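Local atomic coordinates of esterase LipW (Mycobacterium marinum, PDB entry 3QH4), a protein that probably hydrolyses ester bonds, as an alpha/beta hydrolase related to the heroin esterases and marked by strict substrate selectivity. Residues 258-261 with 262-265; 265-268 with 269-273. One frame throughout, in Å; residues are numbered along the deposited sequence. Where two conformers were deposited one is given.

Contact 1 of 2, residues 258-261 with 262-265; sequences DPFR and DEVL
Arg261 and Asp262 open the first helical turn with a salt bridge between adjacent residues. Arg261 NE donates to Asp262 OD1 at 2.9 Å, nearly straight at 164° and in the guanidinium plane; NH2 adds a weak bond to the same oxygen. CG of Arg261 lies anti to its own N (chi1 174°) and the chain bends at chi3, which turns the NE edge onto the carboxylate. Water 2 joins NH2 to Asp262 OD2.

Water 1 ties the type I beta turn of Asp258 to Arg261 to Glu263, accepting from Glu263 N and donating to Pro259 O and Glu263 OE2. Glu263 OE1 instead takes the amides of Leu197 and Asp198, and Phe260 CD1 lies 3.5 Å from this oxygen, ring and carboxylate planes 83° apart. Backbone bonds from Val264 N to Phe260 O (3.1 Å) and Leu265 N to Arg261 O (3.0 Å) begin the helix.

Just before it, Asp258 OD1 caps Phe260 N at 2.8 Å while OD2 holds His288 ND1, consistent with the acid of a Ser-His-Asp triad. Phe260 meets His288 edge-to-face and packs on helix 216-227, Arg261 and Asp262 touch helix 203-207, and Val264 and Leu265 lie on strand 278-283.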
loop_
_atom_site.group_PDB
_atom_site.type_symbol
_atom_site.label_atom_id
_atom_site.label_comp_id
_atom_site.label_asym_id
_atom_site.label_seq_id
_atom_site.Cartn_x
_atom_site.Cartn_y
_atom_site.Cartn_z
ATOM N N ASP A 258 2.507 15.676 -2.118
ATOM C CA ASP A 258 1.586 14.539 -2.229
ATOM C C ASP A 258 0.285 14.993 -1.568
ATOM O O ASP A 258 0.300 15.429 -0.404
ATOM C CB ASP A 258 2.207 13.338 -1.498
ATOM C CG ASP A 258 1.359 12.047 -1.617
ATOM O OD1 ASP A 258 0.118 12.123 -1.705
ATOM O OD2 ASP A 258 1.947 10.938 -1.578
ATOM N N PRO A 259 -0.839 14.900 -2.290
ATOM C CA PRO A 259 -2.100 15.287 -1.653
ATOM C C PRO A 259 -2.395 14.552 -0.340
ATOM O O PRO A 259 -3.096 15.118 0.497
ATOM C CB PRO A 259 -3.155 14.973 -2.740
ATOM C CG PRO A 259 -2.523 13.779 -3.510
ATOM C CD PRO A 259 -1.060 14.249 -3.603
ATOM N N PHE A 260 -1.871 13.335 -0.143
ATOM C CA PHE A 260 -2.158 12.571 1.078
ATOM C C PHE A 260 -1.248 12.951 2.244
ATOM O O PHE A 260 -1.396 12.427 3.329
ATOM C CB PHE A 260 -2.075 11.075 0.787
ATOM C CG PHE A 260 -2.992 10.662 -0.325
ATOM C CD1 PHE A 260 -4.377 10.775 -0.176
ATOM C CD2 PHE A 260 -2.473 10.218 -1.522
ATOM C CE1 PHE A 260 -5.235 10.436 -1.277
ATOM C CE2 PHE A 260 -3.309 9.883 -2.585
ATOM C CZ PHE A 260 -4.674 9.987 -2.458
ATOM N N ARG A 261 -0.357 13.912 2.032
ATOM C CA ARG A 261 0.610 14.234 3.085
ATOM C C ARG A 261 -0.068 14.647 4.389
ATOM O O ARG A 261 0.319 14.199 5.463
ATOM C CB ARG A 261 1.530 15.373 2.615
ATOM C CG ARG A 261 2.475 15.860 3.733
ATOM C CD ARG A 261 3.047 17.200 3.334
ATOM N NE ARG A 261 2.096 18.311 3.427
ATOM C CZ ARG A 261 2.228 19.423 2.716
ATOM N NH1 ARG A 261 3.198 19.521 1.807
ATOM N NH2 ARG A 261 1.386 20.436 2.882
ATOM N N ASP A 262 -1.044 15.552 4.324
ATOM C CA ASP A 262 -1.606 16.032 5.610
ATOM C C ASP A 262 -2.382 14.964 6.372
ATOM O O ASP A 262 -2.331 14.899 7.608
ATOM C CB ASP A 262 -2.495 17.265 5.387
ATOM C CG ASP A 262 -1.683 18.509 5.024
ATOM O OD1 ASP A 262 -0.429 18.444 4.927
ATOM O OD2 ASP A 262 -2.318 19.557 4.803
ATOM N N GLU A 263 -3.105 14.115 5.649
ATOM C CA GLU A 263 -3.833 13.060 6.399
ATOM C C GLU A 263 -2.838 12.068 7.018
ATOM O O GLU A 263 -3.081 11.517 8.077
ATOM C CB GLU A 263 -4.905 12.399 5.531
ATOM C CG GLU A 263 -4.400 11.555 4.375
ATOM C CD GLU A 263 -5.414 11.511 3.256
ATOM O OE1 GLU A 263 -5.908 10.404 2.972
ATOM O OE2 GLU A 263 -5.743 12.593 2.700
ATOM N N VAL A 264 -1.685 11.903 6.366
ATOM C CA VAL A 264 -0.616 11.076 6.924
ATOM C C VAL A 264 -0.110 11.685 8.228
ATOM O O VAL A 264 -0.010 11.001 9.241
ATOM C CB VAL A 264 0.551 10.901 5.928
ATOM C CG1 VAL A 264 1.816 10.395 6.658
ATOM C CG2 VAL A 264 0.156 9.924 4.868
ATOM N N LEU A 265 0.205 12.972 8.192
ATOM C CA LEU A 265 0.657 13.653 9.391
ATOM C C LEU A 265 -0.398 13.627 10.518
ATOM O O LEU A 265 -0.049 13.410 11.678
ATOM C CB LEU A 265 1.060 15.091 9.049
ATOM C CG LEU A 265 2.299 15.244 8.178
ATOM C CD1 LEU A 265 2.453 16.709 7.726
ATOM C CD2 LEU A 265 3.557 14.776 8.965
HETATM O O HOH W 1 -4.157 14.711 3.025
HETATM O O HOH W 2 -0.685 21.663 4.574
#

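Contact 2 of 2, residues 265-268 with 269-273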
loop_
_atom_site.group_PDB
_atom_site.type_symbol
_atom_site.label_atom_id
_atom_site.label_comp_id
_atom_site.label_asym_id
_atom_site.label_seq_id
_atom_site.Cartn_x
_atom_site.Cartn_y
_atom_site.Cartn_z
ATOM N N LEU A 265 0.205 12.972 8.192
ATOM C CA LEU A 265 0.657 13.653 9.391
ATOM C C LEU A 265 -0.398 13.627 10.518
ATOM O O LEU A 265 -0.049 13.410 11.678
ATOM C CB LEU A 265 1.060 15.091 9.049
ATOM C CG LEU A 265 2.299 15.244 8.178
ATOM C CD1 LEU A 265 2.453 16.709 7.726
ATOM C CD2 LEU A 265 3.557 14.776 8.965
ATOM N N ASP A 266 -1.671 13.889 10.190
ATOM C CA ASP A 266 -2.760 13.850 11.180
ATOM C C ASP A 266 -2.824 12.457 11.831
ATOM O O ASP A 266 -2.942 12.317 13.051
ATOM C CB ASP A 266 -4.115 14.168 10.511
ATOM C CG ASP A 266 -4.241 15.630 10.004
ATOM O OD1 ASP A 266 -3.517 16.537 10.461
ATOM O OD2 ASP A 266 -5.122 15.874 9.133
ATOM N N TYR A 267 -2.749 11.420 11.000
ATOM C CA TYR A 267 -2.903 10.038 11.486
ATOM C C TYR A 267 -1.716 9.675 12.378
ATOM O O TYR A 267 -1.887 9.069 13.437
ATOM C CB TYR A 267 -2.985 9.064 10.305
ATOM C CG TYR A 267 -3.558 7.689 10.639
ATOM C CD1 TYR A 267 -4.898 7.544 11.047
ATOM C CD2 TYR A 267 -2.775 6.551 10.559
ATOM C CE1 TYR A 267 -5.430 6.269 11.353
ATOM C CE2 TYR A 267 -3.293 5.285 10.870
ATOM C CZ TYR A 267 -4.629 5.158 11.240
ATOM O OH TYR A 267 -5.135 3.902 11.523
ATOM N N ALA A 268 -0.518 10.037 11.933
ATOM C CA ALA A 268 0.679 9.780 12.746
ATOM C C ALA A 268 0.579 10.448 14.129
ATOM O O ALA A 268 0.892 9.829 15.168
ATOM C CB ALA A 268 1.940 10.246 11.987
ATOM N N GLN A 269 0.107 11.699 14.171
ATOM C CA GLN A 269 0.051 12.391 15.458
ATOM C C GLN A 269 -0.978 11.682 16.355
ATOM O O GLN A 269 -0.740 11.498 17.546
ATOM C CB GLN A 269 -0.328 13.861 15.247
ATOM C CG GLN A 269 -0.745 14.560 16.521
ATOM C CD GLN A 269 0.418 14.889 17.408
ATOM O OE1 GLN A 269 0.746 14.129 18.366
ATOM N NE2 GLN A 269 1.064 16.014 17.125
ATOM N N ARG A 270 -2.087 11.244 15.764
ATOM C CA ARG A 270 -3.107 10.546 16.547
ATOM C C ARG A 270 -2.626 9.184 17.033
ATOM O O ARG A 270 -2.915 8.804 18.162
ATOM C CB ARG A 270 -4.409 10.454 15.750
ATOM C CG ARG A 270 -4.980 11.840 15.515
ATOM C CD ARG A 270 -6.504 11.801 15.349
ATOM N NE ARG A 270 -6.932 10.897 14.288
ATOM C CZ ARG A 270 -7.756 9.862 14.463
ATOM N NH1 ARG A 270 -8.093 9.130 13.420
ATOM N NH2 ARG A 270 -8.266 9.570 15.667
ATOM N N LEU A 271 -1.882 8.459 16.195
ATOM C CA LEU A 271 -1.288 7.188 16.637
ATOM C C LEU A 271 -0.382 7.426 17.848
ATOM O O LEU A 271 -0.507 6.758 18.879
ATOM C CB LEU A 271 -0.492 6.529 15.513
ATOM C CG LEU A 271 -1.304 5.896 14.365
ATOM C CD1 LEU A 271 -0.331 5.503 13.230
ATOM C CD2 LEU A 271 -2.083 4.651 14.870
ATOM N N LEU A 272 0.509 8.398 17.711
ATOM C CA LEU A 272 1.414 8.756 18.804
ATOM C C LEU A 272 0.640 9.158 20.063
ATOM O O LEU A 272 0.979 8.730 21.181
ATOM C CB LEU A 272 2.355 9.871 18.333
ATOM C CG LEU A 272 3.343 9.347 17.298
ATOM C CD1 LEU A 272 3.966 10.539 16.512
ATOM C CD2 LEU A 272 4.445 8.498 17.969
ATOM N N GLY A 273 -0.382 9.999 19.888
ATOM C CA GLY A 273 -1.220 10.439 21.021
ATOM C C GLY A 273 -1.902 9.271 21.736
ATOM O O GLY A 273 -2.120 9.313 22.952
#
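From Leu265 to Leu272 the backbone is a regular alpha-helix, and four successive i to i+4 bonds join its two halves. Gln269 N donates to Leu265 O and Arg270 N to Asp266 O, each at 3.0 Å. Leu271 N reaches Tyr267 O at 2.8 Å, and Leu272 N meets Ala268 O in the straightest of the four, at 173°. Gly273 N carries the pattern into the last turn by bonding to Gln269 O.

Among the side chains, Tyr267 and Leu271 make the main apolar contact. CD1 of Leu271 sits 3.8 Å from Tyr267 CD2 and equally near CE2, so one methyl group spans the CD2-CE2 bond in an oblique approach. The ring swings out with CG anti to the backbone N (chi1 -162°), and Leu271 places its CG beside its own N, 3.4 Å from Tyr267 O. Arg270 NH1 lies 4.3 Å from Tyr267 CD1, obliquely to the ring. The hydrogen bonds of this guanidinium lead elsewhere: NH1 binds Arg241 O, and NH2 binds Gly242 O weakly. Its aliphatic part stays close to the helix, with Arg270 CG 3.2 Å from Asp266 O. Leu272, one turn beyond Ala268, brings its CD1 to 3.4 Å from Ala268 O.

Tyr267 and Ala268 rest on Ile252 of strand 250-255, and Ala268 also touches Leu280 of strand 278-283. Leu271 reaches both strands, at Thr250 and Thr278. This is the amphipathic crossover helix of a beta-alpha-beta unit, the repeated element from which the alpha/beta hydrolase fold builds the parallel part of its mixed sheet.

Both contacts belong to helix 261-273 and meet at Leu265, with centres about 12 Å apart. Contact 1 is the more buried, with four of its seven touching residues buried and none exposed; contact 2 has three buried and three exposed among its eight touching residues. Their chemistry follows this placement. At the start of the helix, charged groups, waters and a capping aspartate hold the loop after strand 250-255 beside the probable catalytic centre. Farther along, main-chain bonds and apolar packing predominate, while Asp266, Gln269 and Leu272 are exposed. The pair illustrates how one crossover helix can combine a polar N-terminal end next to the probable catalytic site with a body that packs against the sheet.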